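Local coordinates for uncharacterized protein (Enterococcus faecalis, PDB 3CLQ) that is of unknown function but belongs to the AllG family, named for a subunit of oxamate carbamoyltransferase, and may share a related activity, at residues 23-37 and 110-123. Numbering follows the deposited sequence.
Sequences QSKPILVGFDKAINV and SPNMYVHIIKNETY
A chi1 of -161° swings the N120 carboxamide away from its own backbone N and toward the loop just ahead of strand 26-33, where it meets S24 and K25. OD1 accepts from K25 N at 3.0 Å and, from the opposite face of the amide plane, from T122 N, the latter closing an Asx turn. ND2 gives a bond lying close to that plane to S24 OG (2.9 Å), so both ends of the amide are engaged and its rotation is fixed. T122 OG1 donates to Q23 O, and K25 lies alongside E121 in a salt bridge whose hydrogen bond is weak, K25 NZ to E121 OE1 3.1 Å.

From here strands 26-33 and 114-120 run antiparallel, interrupted by a classic beta bulge: V29 N and G30 N both donate to I117 O, the first at 2.9 Å and almost straight down the carbonyl bond, the second longer. The CD1 methyl of I117 reaches across bare G30, close to F31 N.

F31 and H116 extend side by side on the face shared with L28 and I118, with F31 CE1 3.8 Å from H116 CD2 and the ring planes at 48°. At the far end, K33 CG rests off-centre against the Y114 ring, 3.7 Å from CE1. K33 NZ then bonds to N112 OD1 at 3.1 Å, while N112 ND2 is held by E73. Beyond the strand, I35 N donates to P111 O.

The pair forms the middle of a four-stranded antiparallel sheet, between 126-130 and 174-175. H116 is anchored by T129 and T236; helix 146-168 packs on L28, F31 and Y114, helix 176-183 on P26 and I118, and helix 234-247 on S24 and N120.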
loop_
_atom_site.group_PDB
_atom_site.type_symbol
_atom_site.label_atom_id
_atom_site.label_comp_id
_atom_site.label_asym_id
_atom_site.label_seq_id
_atom_site.Cartn_x
_atom_site.Cartn_y
_atom_site.Cartn_z
ATOM N N GLN B 23 -21.883 10.053 0.714
ATOM C CA GLN B 23 -22.377 8.988 1.581
ATOM C C GLN B 23 -22.653 7.641 0.907
ATOM O O GLN B 23 -22.943 6.665 1.594
ATOM C CB GLN B 23 -23.622 9.453 2.309
ATOM C CG GLN B 23 -23.358 10.659 3.142
ATOM C CD GLN B 23 -24.561 11.074 3.954
ATOM O OE1 GLN B 23 -24.431 11.830 4.913
ATOM N NE2 GLN B 23 -25.735 10.586 3.580
ATOM N N SER B 24 -22.618 7.583 -0.422
ATOM C CA SER B 24 -22.684 6.299 -1.087
ATOM C C SER B 24 -21.614 5.398 -0.530
ATOM O O SER B 24 -20.543 5.859 -0.145
ATOM C CB SER B 24 -22.451 6.443 -2.563
ATOM O OG SER B 24 -23.563 7.064 -3.146
ATOM N N LYS B 25 -21.901 4.105 -0.501
ATOM C CA LYS B 25 -20.956 3.149 -0.000
ATOM C C LYS B 25 -20.986 1.933 -0.903
ATOM O O LYS B 25 -21.679 0.965 -0.635
ATOM C CB LYS B 25 -21.295 2.788 1.441
ATOM C CG LYS B 25 -20.099 2.790 2.364
ATOM C CD LYS B 25 -20.447 3.308 3.776
ATOM C CE LYS B 25 -21.002 2.229 4.673
ATOM N NZ LYS B 25 -20.180 0.970 4.691
ATOM N N PRO B 26 -20.211 1.988 -1.983
ATOM C CA PRO B 26 -20.087 0.939 -2.996
ATOM C C PRO B 26 -19.488 -0.346 -2.429
ATOM O O PRO B 26 -18.346 -0.330 -1.926
ATOM C CB PRO B 26 -19.102 1.534 -3.994
ATOM C CG PRO B 26 -19.075 2.988 -3.696
ATOM C CD PRO B 26 -19.342 3.140 -2.263
ATOM N N ILE B 27 -20.245 -1.439 -2.515
ATOM C CA ILE B 27 -19.800 -2.757 -2.049
ATOM C C ILE B 27 -19.610 -3.730 -3.209
ATOM O O ILE B 27 -20.508 -3.930 -4.034
ATOM C CB ILE B 27 -20.799 -3.377 -1.046
ATOM C CG1 ILE B 27 -21.115 -2.381 0.087
ATOM C CG2 ILE B 27 -20.261 -4.712 -0.482
ATOM C CD1 ILE B 27 -19.907 -1.943 0.913
ATOM N N LEU B 28 -18.430 -4.331 -3.286
ATOM C CA LEU B 28 -18.209 -5.311 -4.324
ATOM C C LEU B 28 -18.898 -6.552 -3.851
ATOM O O LEU B 28 -18.481 -7.128 -2.826
ATOM C CB LEU B 28 -16.727 -5.586 -4.504
ATOM C CG LEU B 28 -16.453 -6.763 -5.437
ATOM C CD1 LEU B 28 -17.150 -6.581 -6.795
ATOM C CD2 LEU B 28 -14.978 -6.886 -5.632
ATOM N N VAL B 29 -19.959 -6.954 -4.562
ATOM C CA VAL B 29 -20.735 -8.118 -4.119
ATOM C C VAL B 29 -20.605 -9.372 -4.976
ATOM O O VAL B 29 -20.877 -10.477 -4.511
ATOM C CB VAL B 29 -22.238 -7.806 -3.856
ATOM C CG1 VAL B 29 -22.377 -6.707 -2.807
ATOM C CG2 VAL B 29 -23.003 -7.461 -5.163
ATOM N N GLY B 30 -20.184 -9.225 -6.224
ATOM C CA GLY B 30 -20.109 -10.397 -7.080
ATOM C C GLY B 30 -19.389 -10.162 -8.385
ATOM O O GLY B 30 -18.873 -9.063 -8.637
ATOM N N PHE B 31 -19.352 -11.220 -9.200
ATOM C CA PHE B 31 -18.825 -11.198 -10.558
ATOM C C PHE B 31 -19.705 -12.090 -11.388
ATOM O O PHE B 31 -20.203 -13.095 -10.891
ATOM C CB PHE B 31 -17.419 -11.770 -10.603
ATOM C CG PHE B 31 -16.396 -10.952 -9.865
ATOM C CD1 PHE B 31 -15.674 -9.965 -10.521
ATOM C CD2 PHE B 31 -16.147 -11.173 -8.522
ATOM C CE1 PHE B 31 -14.723 -9.221 -9.837
ATOM C CE2 PHE B 31 -15.193 -10.435 -7.845
ATOM C CZ PHE B 31 -14.484 -9.467 -8.489
ATOM N N ASP B 32 -19.876 -11.751 -12.660
ATOM C CA ASP B 32 -20.701 -12.556 -13.557
ATOM C C ASP B 32 -20.624 -12.036 -15.006
ATOM O O ASP B 32 -20.199 -10.905 -15.264
ATOM C CB ASP B 32 -22.154 -12.622 -13.057
ATOM C CG ASP B 32 -22.842 -13.963 -13.388
ATOM O OD1 ASP B 32 -22.218 -14.838 -14.045
ATOM O OD2 ASP B 32 -24.023 -14.137 -12.996
ATOM N N LYS B 33 -20.999 -12.886 -15.953
ATOM C CA LYS B 33 -21.010 -12.493 -17.338
ATOM C C LYS B 33 -21.883 -11.261 -17.467
ATOM O O LYS B 33 -22.942 -11.180 -16.865
ATOM C CB LYS B 33 -21.565 -13.626 -18.210
ATOM C CG LYS B 33 -20.820 -14.952 -18.077
ATOM C CD LYS B 33 -21.216 -15.911 -19.173
ATOM C CE LYS B 33 -20.062 -16.823 -19.544
ATOM N NZ LYS B 33 -20.430 -17.608 -20.748
ATOM N N ALA B 34 -21.438 -10.300 -18.257
ATOM C CA ALA B 34 -22.249 -9.130 -18.543
ATOM C C ALA B 34 -23.709 -9.506 -18.812
ATOM O O ALA B 34 -24.616 -9.022 -18.149
ATOM C CB ALA B 34 -21.687 -8.403 -19.716
ATOM N N ILE B 35 -23.939 -10.383 -19.775
ATOM C CA ILE B 35 -25.302 -10.649 -20.211
ATOM C C ILE B 35 -26.234 -11.152 -19.106
ATOM O O ILE B 35 -27.446 -10.951 -19.184
ATOM C CB ILE B 35 -25.316 -11.636 -21.388
ATOM C CG1 ILE B 35 -26.432 -11.282 -22.410
ATOM C CG2 ILE B 35 -25.326 -13.074 -20.872
ATOM C CD1 ILE B 35 -27.842 -11.768 -22.080
ATOM N N ASN B 36 -25.678 -11.798 -18.079
ATOM C CA ASN B 36 -26.494 -12.310 -16.972
ATOM C C ASN B 36 -26.964 -11.247 -15.989
ATOM O O ASN B 36 -27.936 -11.471 -15.276
ATOM C CB ASN B 36 -25.757 -13.381 -16.162
ATOM C CG ASN B 36 -25.464 -14.621 -16.954
ATOM O OD1 ASN B 36 -26.104 -14.892 -17.965
ATOM N ND2 ASN B 36 -24.482 -15.393 -16.494
ATOM N N VAL B 37 -26.272 -10.114 -15.900
ATOM C CA VAL B 37 -26.568 -9.204 -14.795
ATOM C C VAL B 37 -26.786 -7.735 -15.146
ATOM O O VAL B 37 -27.353 -6.990 -14.352
ATOM C CB VAL B 37 -25.508 -9.316 -13.689
ATOM C CG1 VAL B 37 -25.441 -10.737 -13.172
ATOM C CG2 VAL B 37 -24.158 -8.876 -14.204
ATOM N N SER B 110 -18.531 -7.050 -23.880
ATOM C CA SER B 110 -19.478 -7.856 -24.618
ATOM C C SER B 110 -20.098 -8.886 -23.705
ATOM O O SER B 110 -19.506 -9.229 -22.703
ATOM C CB SER B 110 -18.767 -8.549 -25.770
ATOM O OG SER B 110 -18.100 -9.715 -25.332
ATOM N N PRO B 111 -21.285 -9.398 -24.056
ATOM C CA PRO B 111 -22.094 -10.266 -23.201
ATOM C C PRO B 111 -21.335 -11.308 -22.385
ATOM O O PRO B 111 -21.721 -11.562 -21.236
ATOM C CB PRO B 111 -23.008 -10.956 -24.189
ATOM C CG PRO B 111 -23.216 -9.937 -25.244
ATOM C CD PRO B 111 -21.941 -9.156 -25.352
ATOM N N ASN B 112 -20.274 -11.897 -22.944
ATOM C CA ASN B 112 -19.552 -12.979 -22.243
ATOM C C ASN B 112 -18.280 -12.609 -21.471
ATOM O O ASN B 112 -17.587 -13.483 -20.940
ATOM C CB ASN B 112 -19.300 -14.152 -23.177
ATOM C CG ASN B 112 -20.572 -14.822 -23.576
ATOM O OD1 ASN B 112 -21.246 -15.426 -22.744
ATOM N ND2 ASN B 112 -20.937 -14.695 -24.839
HETATM N N MSE B 113 -17.977 -11.319 -21.394
HETATM C CA MSE B 113 -16.943 -10.879 -20.483
HETATM C C MSE B 113 -17.512 -10.862 -19.079
HETATM O O MSE B 113 -18.708 -10.633 -18.899
HETATM C CB MSE B 113 -16.434 -9.502 -20.866
HETATM C CG MSE B 113 -15.626 -9.553 -22.121
HETATM SE SE MSE B 113 -15.238 -7.787 -22.823
HETATM C CE MSE B 113 -15.510 -8.219 -24.700
ATOM N N TYR B 114 -16.659 -11.124 -18.092
ATOM C CA TYR B 114 -17.076 -11.031 -16.707
ATOM C C TYR B 114 -16.961 -9.592 -16.249
ATOM O O TYR B 114 -16.047 -8.885 -16.670
ATOM C CB TYR B 114 -16.235 -11.955 -15.838
ATOM C CG TYR B 114 -16.865 -13.296 -15.718
ATOM C CD1 TYR B 114 -16.762 -14.225 -16.753
ATOM C CD2 TYR B 114 -17.616 -13.628 -14.600
ATOM C CE1 TYR B 114 -17.394 -15.479 -16.665
ATOM C CE2 TYR B 114 -18.237 -14.870 -14.495
ATOM C CZ TYR B 114 -18.126 -15.783 -15.534
ATOM O OH TYR B 114 -18.743 -16.997 -15.440
ATOM N N VAL B 115 -17.904 -9.161 -15.411
ATOM C CA VAL B 115 -17.881 -7.817 -14.821
ATOM C C VAL B 115 -17.964 -7.867 -13.289
ATOM O O VAL B 115 -18.519 -8.818 -12.752
ATOM C CB VAL B 115 -19.035 -6.920 -15.372
ATOM C CG1 VAL B 115 -18.768 -6.520 -16.805
ATOM C CG2 VAL B 115 -20.400 -7.618 -15.253
ATOM N N HIS B 116 -17.387 -6.864 -12.604
ATOM C CA HIS B 116 -17.613 -6.639 -11.155
ATOM C C HIS B 116 -19.070 -6.276 -10.945
ATOM O O HIS B 116 -19.614 -5.477 -11.694
ATOM C CB HIS B 116 -16.845 -5.420 -10.623
ATOM C CG HIS B 116 -15.371 -5.466 -10.830
ATOM N ND1 HIS B 116 -14.792 -5.496 -12.081
ATOM C CD2 HIS B 116 -14.350 -5.404 -9.945
ATOM C CE1 HIS B 116 -13.475 -5.503 -11.950
ATOM N NE2 HIS B 116 -13.183 -5.446 -10.667
ATOM N N ILE B 117 -19.708 -6.816 -9.922
ATOM C CA ILE B 117 -21.023 -6.320 -9.587
ATOM C C ILE B 117 -20.901 -5.551 -8.287
ATOM O O ILE B 117 -20.609 -6.144 -7.242
ATOM C CB ILE B 117 -22.006 -7.439 -9.377
ATOM C CG1 ILE B 117 -21.874 -8.468 -10.489
ATOM C CG2 ILE B 117 -23.396 -6.882 -9.346
ATOM C CD1 ILE B 117 -22.191 -9.876 -10.029
ATOM N N ILE B 118 -21.133 -4.245 -8.358
ATOM C CA ILE B 118 -20.886 -3.334 -7.255
ATOM C C ILE B 118 -22.195 -2.671 -6.879
ATOM O O ILE B 118 -22.852 -2.094 -7.726
ATOM C CB ILE B 118 -19.862 -2.243 -7.673
ATOM C CG1 ILE B 118 -18.486 -2.851 -7.910
ATOM C CG2 ILE B 118 -19.732 -1.167 -6.615
ATOM C CD1 ILE B 118 -17.568 -1.912 -8.625
ATOM N N LYS B 119 -22.583 -2.737 -5.620
ATOM C CA LYS B 119 -23.922 -2.320 -5.245
ATOM C C LYS B 119 -23.801 -1.252 -4.195
ATOM O O LYS B 119 -22.992 -1.377 -3.302
ATOM C CB LYS B 119 -24.697 -3.513 -4.692
ATOM C CG LYS B 119 -26.182 -3.310 -4.517
ATOM C CD LYS B 119 -26.848 -4.654 -4.186
ATOM C CE LYS B 119 -27.729 -4.590 -2.913
ATOM N NZ LYS B 119 -26.892 -4.454 -1.656
ATOM N N ASN B 120 -24.591 -0.191 -4.302
ATOM C CA ASN B 120 -24.533 0.867 -3.312
ATOM C C ASN B 120 -25.240 0.501 -1.998
ATOM O O ASN B 120 -26.466 0.388 -1.955
ATOM C CB ASN B 120 -25.136 2.134 -3.886
ATOM C CG ASN B 120 -24.720 3.372 -3.117
ATOM O OD1 ASN B 120 -24.369 3.303 -1.932
ATOM N ND2 ASN B 120 -24.763 4.524 -3.792
ATOM N N GLU B 121 -24.470 0.347 -0.921
ATOM C CA GLU B 121 -25.042 -0.035 0.375
ATOM C C GLU B 121 -25.984 1.044 0.915
ATOM O O GLU B 121 -26.898 0.751 1.693
ATOM C CB GLU B 121 -23.949 -0.336 1.404
ATOM C CG GLU B 121 -24.453 -0.941 2.713
ATOM C CD GLU B 121 -23.353 -1.103 3.790
ATOM O OE1 GLU B 121 -23.093 -0.146 4.570
ATOM O OE2 GLU B 121 -22.755 -2.197 3.879
ATOM N N THR B 122 -25.772 2.291 0.514
ATOM C CA THR B 122 -26.590 3.357 1.052
ATOM C C THR B 122 -27.844 3.566 0.206
ATOM O O THR B 122 -28.944 3.715 0.744
ATOM C CB THR B 122 -25.791 4.668 1.141
ATOM O OG1 THR B 122 -24.566 4.429 1.824
ATOM C CG2 THR B 122 -26.568 5.741 1.895
ATOM N N TYR B 123 -27.676 3.560 -1.113
ATOM C CA TYR B 123 -28.708 4.069 -2.024
ATOM C C TYR B 123 -29.245 2.968 -2.944
ATOM O O TYR B 123 -30.223 3.153 -3.689
ATOM C CB TYR B 123 -28.173 5.296 -2.801
ATOM C CG TYR B 123 -27.978 6.487 -1.873
ATOM C CD1 TYR B 123 -29.087 7.050 -1.232
ATOM C CD2 TYR B 123 -26.700 7.022 -1.591
ATOM C CE1 TYR B 123 -28.961 8.113 -0.342
ATOM C CE2 TYR B 123 -26.554 8.109 -0.686
ATOM C CZ TYR B 123 -27.713 8.641 -0.055
ATOM O OH TYR B 123 -27.699 9.701 0.844
#